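Local coordinates for Sn-glycerol-3-phosphate ABC transporter substrate-binding protein UspB (Mycobacterium tuberculosis, PDB 4MFI) that probably captures glycerophosphocholine outside the cytoplasmic membrane and delivers it to an ABC importer, as the substrate-binding subunit of that transporter, at residues A[210-220]-A[233-241]. Residues are numbered along the deposited sequence; the frame is centred on the assembly and turned at random.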
loop_
_atom_site.group_PDB
_atom_site.type_symbol
_atom_site.label_atom_id
_atom_site.label_comp_id
_atom_site.label_asym_id
_atom_site.label_seq_id
_atom_site.Cartn_x
_atom_site.Cartn_y
_atom_site.Cartn_z
ATOM N N PHE A 210 6.138 6.500 -6.845
ATOM C CA PHE A 210 7.417 6.585 -7.563
ATOM C C PHE A 210 8.289 5.364 -7.305
ATOM O O PHE A 210 9.225 5.088 -8.054
ATOM C CB PHE A 210 8.169 7.869 -7.169
ATOM C CG PHE A 210 9.536 8.003 -7.797
ATOM C CD1 PHE A 210 9.674 8.365 -9.128
ATOM C CD2 PHE A 210 10.685 7.780 -7.040
ATOM C CE1 PHE A 210 10.936 8.488 -9.701
ATOM C CE2 PHE A 210 11.947 7.905 -7.607
ATOM C CZ PHE A 210 12.071 8.259 -8.939
ATOM N N GLN A 211 7.986 4.631 -6.240
ATOM C CA GLN A 211 8.776 3.472 -5.876
ATOM C C GLN A 211 8.868 2.483 -7.031
ATOM O O GLN A 211 9.921 1.891 -7.278
ATOM C CB GLN A 211 8.130 2.790 -4.674
ATOM C CG GLN A 211 9.076 2.607 -3.541
ATOM C CD GLN A 211 8.457 1.997 -2.301
ATOM O OE1 GLN A 211 9.173 1.430 -1.481
ATOM N NE2 GLN A 211 7.133 2.130 -2.139
ATOM N N GLY A 212 7.756 2.326 -7.744
ATOM C CA GLY A 212 7.694 1.408 -8.865
ATOM C C GLY A 212 8.624 1.770 -10.008
ATOM O O GLY A 212 9.478 0.959 -10.380
ATOM N N PRO A 213 8.457 2.968 -10.595
ATOM C CA PRO A 213 9.377 3.345 -11.669
ATOM C C PRO A 213 10.824 3.365 -11.216
ATOM O O PRO A 213 11.685 2.976 -11.996
ATOM C CB PRO A 213 8.902 4.747 -12.091
ATOM C CG PRO A 213 7.880 5.149 -11.103
ATOM C CD PRO A 213 7.310 3.890 -10.521
ATOM N N ASN A 214 11.089 3.772 -9.979
ATOM C CA ASN A 214 12.448 3.728 -9.469
ATOM C C ASN A 214 13.008 2.301 -9.572
ATOM O O ASN A 214 14.059 2.074 -10.183
ATOM C CB ASN A 214 12.447 4.244 -8.023
ATOM C CG ASN A 214 13.826 4.596 -7.511
ATOM O OD1 ASN A 214 14.764 4.853 -8.276
ATOM N ND2 ASN A 214 13.948 4.635 -6.191
ATOM N N TRP A 215 12.288 1.332 -9.013
ATOM C CA TRP A 215 12.686 -0.071 -9.118
ATOM C C TRP A 215 12.824 -0.542 -10.575
ATOM O O TRP A 215 13.741 -1.300 -10.902
ATOM C CB TRP A 215 11.662 -0.959 -8.418
ATOM C CG TRP A 215 11.648 -0.864 -6.920
ATOM C CD1 TRP A 215 12.682 -0.501 -6.091
ATOM C CD2 TRP A 215 10.536 -1.158 -6.072
ATOM N NE1 TRP A 215 12.268 -0.558 -4.777
ATOM C CE2 TRP A 215 10.957 -0.965 -4.742
ATOM C CE3 TRP A 215 9.219 -1.574 -6.313
ATOM C CZ2 TRP A 215 10.105 -1.168 -3.658
ATOM C CZ3 TRP A 215 8.378 -1.777 -5.238
ATOM C CH2 TRP A 215 8.825 -1.579 -3.928
ATOM N N ALA A 216 11.895 -0.123 -11.436
ATOM C CA ALA A 216 11.908 -0.543 -12.833
ATOM C C ALA A 216 13.186 -0.107 -13.548
ATOM O O ALA A 216 13.653 -0.777 -14.478
ATOM C CB ALA A 216 10.682 0.002 -13.558
ATOM N N PHE A 217 13.745 1.011 -13.099
ATOM C CA PHE A 217 14.971 1.566 -13.670
ATOM C C PHE A 217 16.223 1.104 -12.921
ATOM O O PHE A 217 17.332 1.538 -13.235
ATOM C CB PHE A 217 14.892 3.099 -13.698
ATOM C CG PHE A 217 14.119 3.653 -14.869
ATOM C CD1 PHE A 217 14.555 3.420 -16.169
ATOM C CD2 PHE A 217 12.977 4.429 -14.678
ATOM C CE1 PHE A 217 13.868 3.940 -17.260
ATOM C CE2 PHE A 217 12.277 4.960 -15.771
ATOM C CZ PHE A 217 12.724 4.712 -17.061
ATOM N N GLY A 218 16.046 0.213 -11.945
ATOM C CA GLY A 218 17.164 -0.334 -11.196
ATOM C C GLY A 218 17.552 0.482 -9.979
ATOM O O GLY A 218 18.557 0.187 -9.333
ATOM N N GLY A 219 16.766 1.509 -9.669
ATOM C CA GLY A 219 16.997 2.321 -8.490
ATOM C C GLY A 219 16.288 1.789 -7.258
ATOM O O GLY A 219 15.527 0.816 -7.325
ATOM N N ALA A 220 16.527 2.444 -6.125
ATOM C CA ALA A 220 15.802 2.161 -4.891
ATOM C C ALA A 220 16.082 3.295 -3.931
ATOM O O ALA A 220 17.105 3.973 -4.043
ATOM C CB ALA A 220 16.264 0.848 -4.288
ATOM N N ALA A 233 21.603 4.716 -10.584
ATOM C CA ALA A 233 20.319 4.277 -11.128
ATOM C C ALA A 233 19.146 5.036 -10.506
ATOM O O ALA A 233 18.164 5.343 -11.183
ATOM C CB ALA A 233 20.141 2.778 -10.969
ATOM N N THR A 234 19.254 5.354 -9.221
ATOM C CA THR A 234 18.198 6.090 -8.539
ATOM C C THR A 234 18.137 7.532 -9.021
ATOM O O THR A 234 17.058 8.078 -9.266
ATOM C CB THR A 234 18.410 6.062 -7.031
ATOM O OG1 THR A 234 18.571 4.697 -6.626
ATOM C CG2 THR A 234 17.211 6.680 -6.311
ATOM N N ILE A 235 19.300 8.157 -9.160
ATOM C CA ILE A 235 19.350 9.508 -9.710
ATOM C C ILE A 235 18.779 9.533 -11.136
ATOM O O ILE A 235 18.048 10.455 -11.505
ATOM C CB ILE A 235 20.779 10.087 -9.649
ATOM C CG1 ILE A 235 21.161 10.349 -8.184
ATOM C CG2 ILE A 235 20.883 11.371 -10.475
ATOM C CD1 ILE A 235 22.563 10.806 -7.986
ATOM N N ALA A 236 19.078 8.506 -11.927
ATOM C CA ALA A 236 18.535 8.415 -13.280
ATOM C C ALA A 236 17.007 8.318 -13.279
ATOM O O ALA A 236 16.342 8.972 -14.087
ATOM C CB ALA A 236 19.151 7.247 -14.027
ATOM N N ALA A 237 16.449 7.505 -12.380
ATOM C CA ALA A 237 14.995 7.426 -12.238
ATOM C C ALA A 237 14.415 8.776 -11.818
ATOM O O ALA A 237 13.371 9.200 -12.324
ATOM C CB ALA A 237 14.610 6.340 -11.245
ATOM N N GLY A 238 15.099 9.461 -10.906
ATOM C CA GLY A 238 14.693 10.802 -10.507
ATOM C C GLY A 238 14.655 11.763 -11.685
ATOM O O GLY A 238 13.733 12.579 -11.812
ATOM N N ASN A 239 15.652 11.665 -12.560
ATOM C CA ASN A 239 15.687 12.507 -13.749
ATOM C C ASN A 239 14.636 12.138 -14.786
ATOM O O ASN A 239 14.128 13.008 -15.474
ATOM C CB ASN A 239 17.092 12.541 -14.352
ATOM C CG ASN A 239 18.012 13.477 -13.598
ATOM O OD1 ASN A 239 19.049 13.076 -13.082
ATOM N ND2 ASN A 239 17.618 14.741 -13.516
ATOM N N PHE A 240 14.281 10.859 -14.874
ATOM C CA PHE A 240 13.159 10.445 -15.719
ATOM C C PHE A 240 11.891 11.186 -15.289
ATOM O O PHE A 240 11.165 11.757 -16.109
ATOM C CB PHE A 240 12.951 8.931 -15.609
ATOM C CG PHE A 240 11.655 8.454 -16.177
ATOM C CD1 PHE A 240 11.546 8.179 -17.534
ATOM C CD2 PHE A 240 10.548 8.258 -15.363
ATOM C CE1 PHE A 240 10.358 7.725 -18.075
ATOM C CE2 PHE A 240 9.336 7.813 -15.913
ATOM C CZ PHE A 240 9.253 7.548 -17.264
ATOM N N TYR A 241 11.646 11.178 -13.984
ATOM C CA TYR A 241 10.511 11.865 -13.392
ATOM C C TYR A 241 10.596 13.380 -13.621
ATOM O O TYR A 241 9.641 13.999 -14.082
ATOM C CB TYR A 241 10.463 11.507 -11.902
ATOM C CG TYR A 241 9.623 12.394 -11.019
ATOM C CD1 TYR A 241 10.217 13.374 -10.235
ATOM C CD2 TYR A 241 8.239 12.228 -10.930
ATOM C CE1 TYR A 241 9.465 14.169 -9.398
ATOM C CE2 TYR A 241 7.479 13.024 -10.089
ATOM C CZ TYR A 241 8.101 13.995 -9.328
ATOM O OH TYR A 241 7.364 14.797 -8.491
HETATM O O HOH W 1 18.257 4.111 -13.809
#
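A237 packs its methyl against the short helix 211-216 where the two segments run close: CB lies 3.3 Å from N214 OD1 and 3.9 Å from F210 CZ. F210 has CG anti to its backbone nitrogen (chi1 177°), which carries the ring across to helix 232-245. There the ring edge meets the backbone at A237 O and G238 N, while CE1 reaches Y241 CB. The helix end is equally close-fitting. G218, at positive phi, closes a Schellman motif, and G219, with no side chain, then passes T234 with the CA atoms 4.0 Å apart, its CA against T234 OG1. T234 OG1 sits 3.1 Å from A220 O, but its one proton also has T228 O within reach, so the choice of acceptor is unsettled. Helix 391-405 adjoins F210 and Y241, with L399 against F210 and I402 against Y241.

The other flank is the more exposed side, where rings still touch but a water links the backbones. F217 CE2 lies over one face of the F240 ring, offset toward its rim and 3.6 Å from CG, with the planes inclined at 52°; W177 and D181 of helix 177-191 border this aromatic pair. Beside it the water donates to both F217 O and A233 O, bridging the backbone just after helix 211-216 to the start of segment 233-241.

The contact joins two consecutive helices of an alpha/beta lobe of this periplasmic-binding-protein fold. Methyl groups, ring edges and glycines permit the close approach, which leaves the buried N214 OD1 without a polar partner; cohesion therefore rests mainly on apolar fit, with polar links confined to the helix-end turn and the water.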